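Local coordinates for MaoC family protein (Mycobacterium tuberculosis H37Rv, PDB 3KHP) that probably dehydrates (3R)-3-hydroxyacyl thioesters or hydrates the matching enoyl thioesters, as a two-domain hydratase of the MaoC family, at residues 99-111 against 252-264. Sequence-based numbering, arbitrary orientation.
Sequences LLHGSQGIRLHAP and ANITSIAARFTKP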
loop_
_atom_site.group_PDB
_atom_site.type_symbol
_atom_site.label_atom_id
_atom_site.label_comp_id
_atom_site.label_asym_id
_atom_site.label_seq_id
_atom_site.Cartn_x
_atom_site.Cartn_y
_atom_site.Cartn_z
ATOM N N LEU A 99 0.502 -20.018 6.362
ATOM C CA LEU A 99 1.676 -20.123 7.257
ATOM C C LEU A 99 1.403 -20.480 8.706
ATOM O O LEU A 99 2.324 -20.726 9.452
ATOM C CB LEU A 99 2.475 -18.829 7.202
ATOM C CG LEU A 99 3.247 -18.635 5.903
ATOM C CD1 LEU A 99 3.670 -17.196 5.769
ATOM C CD2 LEU A 99 4.472 -19.573 5.847
ATOM N N LEU A 100 0.145 -20.530 9.118
ATOM C CA LEU A 100 -0.186 -20.859 10.504
ATOM C C LEU A 100 0.387 -22.188 10.994
ATOM O O LEU A 100 0.265 -23.204 10.349
ATOM C CB LEU A 100 -1.697 -20.841 10.693
ATOM C CG LEU A 100 -2.128 -20.803 12.174
ATOM C CD1 LEU A 100 -1.474 -19.624 12.935
ATOM C CD2 LEU A 100 -3.677 -20.758 12.281
ATOM N N HIS A 101 1.040 -22.147 12.156
ATOM C CA HIS A 101 1.819 -23.265 12.720
ATOM C C HIS A 101 3.110 -23.504 11.956
ATOM O O HIS A 101 3.982 -24.226 12.428
ATOM C CB HIS A 101 0.986 -24.550 12.799
ATOM C CG HIS A 101 -0.373 -24.329 13.374
ATOM N ND1 HIS A 101 -0.578 -24.151 14.724
ATOM C CD2 HIS A 101 -1.588 -24.196 12.784
ATOM C CE1 HIS A 101 -1.866 -23.945 14.947
ATOM N NE2 HIS A 101 -2.499 -23.963 13.787
ATOM N N GLY A 102 3.226 -22.878 10.795
ATOM C CA GLY A 102 4.411 -22.973 9.974
ATOM C C GLY A 102 5.448 -21.945 10.374
ATOM O O GLY A 102 5.310 -21.297 11.400
ATOM N N SER A 103 6.487 -21.826 9.557
ATOM C CA SER A 103 7.601 -20.929 9.808
ATOM C C SER A 103 8.072 -20.263 8.558
ATOM O O SER A 103 7.862 -20.780 7.491
ATOM C CB SER A 103 8.767 -21.691 10.402
ATOM O OG SER A 103 8.436 -22.029 11.704
ATOM N N GLN A 104 8.712 -19.103 8.717
ATOM C CA GLN A 104 9.372 -18.400 7.608
ATOM C C GLN A 104 10.769 -17.938 8.007
ATOM O O GLN A 104 10.963 -17.356 9.063
ATOM C CB GLN A 104 8.559 -17.178 7.188
ATOM C CG GLN A 104 9.151 -16.388 6.018
ATOM C CD GLN A 104 9.044 -17.164 4.731
ATOM O OE1 GLN A 104 7.975 -17.756 4.445
ATOM N NE2 GLN A 104 10.136 -17.177 3.933
ATOM N N GLY A 105 11.739 -18.178 7.141
ATOM C CA GLY A 105 13.100 -17.729 7.353
ATOM C C GLY A 105 13.551 -16.966 6.132
ATOM O O GLY A 105 13.083 -17.228 5.002
ATOM N N ILE A 106 14.411 -15.977 6.349
ATOM C CA ILE A 106 15.034 -15.311 5.246
ATOM C C ILE A 106 16.518 -15.199 5.569
ATOM O O ILE A 106 16.889 -15.166 6.703
ATOM C CB ILE A 106 14.428 -13.928 4.960
ATOM C CG1 ILE A 106 14.750 -12.963 6.094
ATOM C CG2 ILE A 106 12.912 -13.994 4.705
ATOM C CD1 ILE A 106 14.284 -11.592 5.831
ATOM N N ARG A 107 17.367 -15.155 4.564
ATOM C CA ARG A 107 18.781 -14.875 4.796
ATOM C C ARG A 107 19.247 -13.955 3.689
ATOM O O ARG A 107 18.979 -14.228 2.522
ATOM C CB ARG A 107 19.587 -16.191 4.838
ATOM C CG ARG A 107 21.072 -16.026 5.001
ATOM C CD ARG A 107 21.800 -17.361 5.351
ATOM N NE ARG A 107 21.282 -17.933 6.584
ATOM C CZ ARG A 107 21.771 -17.708 7.796
ATOM N NH1 ARG A 107 22.832 -16.924 7.971
ATOM N NH2 ARG A 107 21.197 -18.272 8.850
ATOM N N LEU A 108 19.922 -12.867 4.046
ATOM C CA LEU A 108 20.399 -11.906 3.044
ATOM C C LEU A 108 21.925 -11.942 2.967
ATOM O O LEU A 108 22.602 -12.136 3.958
ATOM C CB LEU A 108 19.908 -10.491 3.365
ATOM C CG LEU A 108 18.454 -10.095 2.999
ATOM C CD1 LEU A 108 18.137 -10.162 1.491
ATOM C CD2 LEU A 108 17.499 -10.951 3.790
ATOM N N HIS A 109 22.443 -11.774 1.756
ATOM C CA HIS A 109 23.877 -11.781 1.487
ATOM C C HIS A 109 24.357 -10.465 0.950
ATOM O O HIS A 109 25.565 -10.241 0.831
ATOM C CB HIS A 109 24.170 -12.878 0.490
ATOM C CG HIS A 109 23.809 -14.215 1.017
ATOM N ND1 HIS A 109 24.597 -14.882 1.927
ATOM C CD2 HIS A 109 22.685 -14.955 0.873
ATOM C CE1 HIS A 109 24.001 -16.008 2.274
ATOM N NE2 HIS A 109 22.842 -16.080 1.643
ATOM N N ALA A 110 23.401 -9.612 0.606
ATOM C CA ALA A 110 23.650 -8.233 0.237
ATOM C C ALA A 110 22.400 -7.409 0.576
ATOM O O ALA A 110 21.329 -7.953 0.828
ATOM C CB ALA A 110 23.981 -8.131 -1.263
ATOM N N PRO A 111 22.534 -6.092 0.603
ATOM C CA PRO A 111 21.320 -5.285 0.752
ATOM C C PRO A 111 20.412 -5.452 -0.455
ATOM O O PRO A 111 20.897 -5.663 -1.553
ATOM C CB PRO A 111 21.846 -3.843 0.812
ATOM C CG PRO A 111 23.372 -3.957 1.052
ATOM C CD PRO A 111 23.770 -5.287 0.492
ATOM N N ALA A 252 20.624 -3.368 6.196
ATOM C CA ALA A 252 21.774 -4.220 5.854
ATOM C C ALA A 252 22.401 -4.977 7.039
ATOM O O ALA A 252 22.977 -6.033 6.816
ATOM C CB ALA A 252 22.863 -3.384 5.163
ATOM N N ASN A 253 22.314 -4.438 8.260
ATOM C CA ASN A 253 22.863 -5.112 9.428
ATOM C C ASN A 253 22.071 -6.304 9.941
ATOM O O ASN A 253 22.534 -6.950 10.874
ATOM C CB ASN A 253 23.047 -4.149 10.607
ATOM C CG ASN A 253 24.221 -3.208 10.417
ATOM O OD1 ASN A 253 24.991 -3.315 9.440
ATOM N ND2 ASN A 253 24.359 -2.264 11.343
ATOM N N ILE A 254 20.880 -6.565 9.390
ATOM C CA ILE A 254 20.184 -7.830 9.710
ATOM C C ILE A 254 20.434 -8.852 8.617
ATOM O O ILE A 254 20.092 -8.644 7.462
ATOM C CB ILE A 254 18.670 -7.691 9.938
ATOM C CG1 ILE A 254 18.349 -6.554 10.933
ATOM C CG2 ILE A 254 18.101 -9.016 10.505
ATOM C CD1 ILE A 254 18.948 -6.697 12.294
ATOM N N THR A 255 21.048 -9.963 9.005
ATOM C CA THR A 255 21.471 -11.008 8.067
ATOM C C THR A 255 20.387 -12.089 7.865
ATOM O O THR A 255 20.042 -12.430 6.723
ATOM C CB THR A 255 22.770 -11.643 8.567
ATOM O OG1 THR A 255 23.777 -10.625 8.598
ATOM C CG2 THR A 255 23.246 -12.752 7.614
ATOM N N SER A 256 19.860 -12.625 8.956
ATOM C CA SER A 256 18.819 -13.641 8.857
ATOM C C SER A 256 17.752 -13.405 9.916
ATOM O O SER A 256 18.076 -12.930 10.983
ATOM C CB SER A 256 19.416 -15.050 9.056
ATOM O OG SER A 256 19.963 -15.185 10.382
ATOM N N ILE A 257 16.522 -13.823 9.621
ATOM C CA ILE A 257 15.402 -13.827 10.569
ATOM C C ILE A 257 14.519 -15.061 10.320
ATOM O O ILE A 257 14.142 -15.326 9.195
ATOM C CB ILE A 257 14.461 -12.625 10.351
ATOM C CG1 ILE A 257 15.225 -11.295 10.408
ATOM C CG2 ILE A 257 13.293 -12.645 11.355
ATOM C CD1 ILE A 257 14.428 -10.104 9.795
ATOM N N ALA A 258 14.145 -15.759 11.378
ATOM C CA ALA A 258 13.296 -16.919 11.287
ATOM C C ALA A 258 12.310 -16.854 12.403
ATOM O O ALA A 258 12.665 -16.452 13.532
ATOM C CB ALA A 258 14.150 -18.294 11.408
ATOM N N ALA A 259 11.076 -17.264 12.124
ATOM C CA ALA A 259 10.094 -17.371 13.179
ATOM C C ALA A 259 8.972 -18.349 12.820
ATOM O O ALA A 259 8.732 -18.619 11.649
ATOM C CB ALA A 259 9.527 -16.007 13.519
ATOM N N ARG A 260 8.306 -18.831 13.857
ATOM C CA ARG A 260 7.150 -19.708 13.754
ATOM C C ARG A 260 5.840 -18.957 14.023
ATOM O O ARG A 260 5.736 -18.263 15.009
ATOM C CB ARG A 260 7.287 -20.853 14.753
ATOM C CG ARG A 260 6.199 -21.935 14.627
ATOM C CD ARG A 260 6.667 -23.279 15.235
ATOM N NE ARG A 260 7.017 -23.162 16.642
ATOM C CZ ARG A 260 6.167 -23.255 17.668
ATOM N NH1 ARG A 260 4.874 -23.454 17.475
ATOM N NH2 ARG A 260 6.620 -23.155 18.911
ATOM N N PHE A 261 4.851 -19.108 13.142
ATOM C CA PHE A 261 3.561 -18.456 13.289
ATOM C C PHE A 261 2.628 -19.257 14.168
ATOM O O PHE A 261 2.178 -20.324 13.756
ATOM C CB PHE A 261 2.919 -18.255 11.916
ATOM C CG PHE A 261 3.756 -17.437 10.997
ATOM C CD1 PHE A 261 3.665 -16.059 11.008
ATOM C CD2 PHE A 261 4.666 -18.035 10.165
ATOM C CE1 PHE A 261 4.438 -15.308 10.187
ATOM C CE2 PHE A 261 5.450 -17.286 9.323
ATOM C CZ PHE A 261 5.348 -15.918 9.339
ATOM N N THR A 262 2.307 -18.738 15.360
ATOM C CA THR A 262 1.600 -19.536 16.354
ATOM C C THR A 262 0.123 -19.220 16.439
ATOM O O THR A 262 -0.703 -20.114 16.602
ATOM C CB THR A 262 2.214 -19.375 17.768
ATOM O OG1 THR A 262 2.538 -17.993 18.035
ATOM C CG2 THR A 262 3.471 -20.276 17.930
ATOM N N LYS A 263 -0.206 -17.933 16.385
ATOM C CA LYS A 263 -1.584 -17.479 16.449
ATOM C C LYS A 263 -1.839 -16.268 15.556
ATOM O O LYS A 263 -0.926 -15.537 15.187
ATOM C CB LYS A 263 -1.951 -17.157 17.875
ATOM C CG LYS A 263 -1.990 -18.379 18.756
ATOM C CD LYS A 263 -2.579 -18.036 20.090
ATOM C CE LYS A 263 -2.751 -19.280 20.976
ATOM N NZ LYS A 263 -3.200 -18.815 22.350
ATOM N N PRO A 264 -3.091 -16.087 15.148
ATOM C CA PRO A 264 -3.388 -14.993 14.245
ATOM C C PRO A 264 -3.362 -13.628 14.920
ATOM O O PRO A 264 -3.503 -13.528 16.137
ATOM C CB PRO A 264 -4.796 -15.319 13.728
ATOM C CG PRO A 264 -5.232 -16.534 14.431
ATOM C CD PRO A 264 -4.285 -16.879 15.491
HETATM O O HOH W 1 3.710 -24.783 15.029
#
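The ring of Phe261 packs against the type II beta turn from Leu99 to Gly102. Leu99 lies over one ring face, off-centre, its CB 4.2 Å from the ring centroid in a CH-pi contact, while Gln104 CB meets the ring edge in plane, 3.8 Å from Phe261 CE2. Having both face and edge, an aromatic can meet both neighbours; Leu301 and Leu232 continue the apolar layer beyond Phe261 and Leu99. The backbone of Phe261 is gripped as well: its O accepts His101 N at 2.7 Å and its N donates to Gly102 O.

From here strands 103-108 and 254-261 run antiparallel at the centre of a long sheet, through reciprocal backbone bonds of Gln104 with Ala259 and Ile106 with Ile257, joining the hydratase 2 half to the MaoC-like half, consistent with a double hot-dog fold. On the face packed by helix 231-245, branched Ile106 and Ile257 fill the core, CD1 to CD1 4.2 Å. Gln104 bends at chi2 (70°): OE1 bonds Thr158 OG1, and NE2 donates to Gly105 O from above the carbonyl plane.

On the other face, small Gly105 and Ala258 pair with CA atoms 4.0 Å apart. The Arg107 guanidinium lays one face over CB of Ser256, a residue small enough to leave room, and NH1 salt-bridges Glu307, which Thr255 and Ser256 both face in a classic bulge. Ser103 OG lies 3.5 Å from Arg260 CB; Arg260 NE salt-bridges Asp303, and a water links Arg260 NH1 to His101 O.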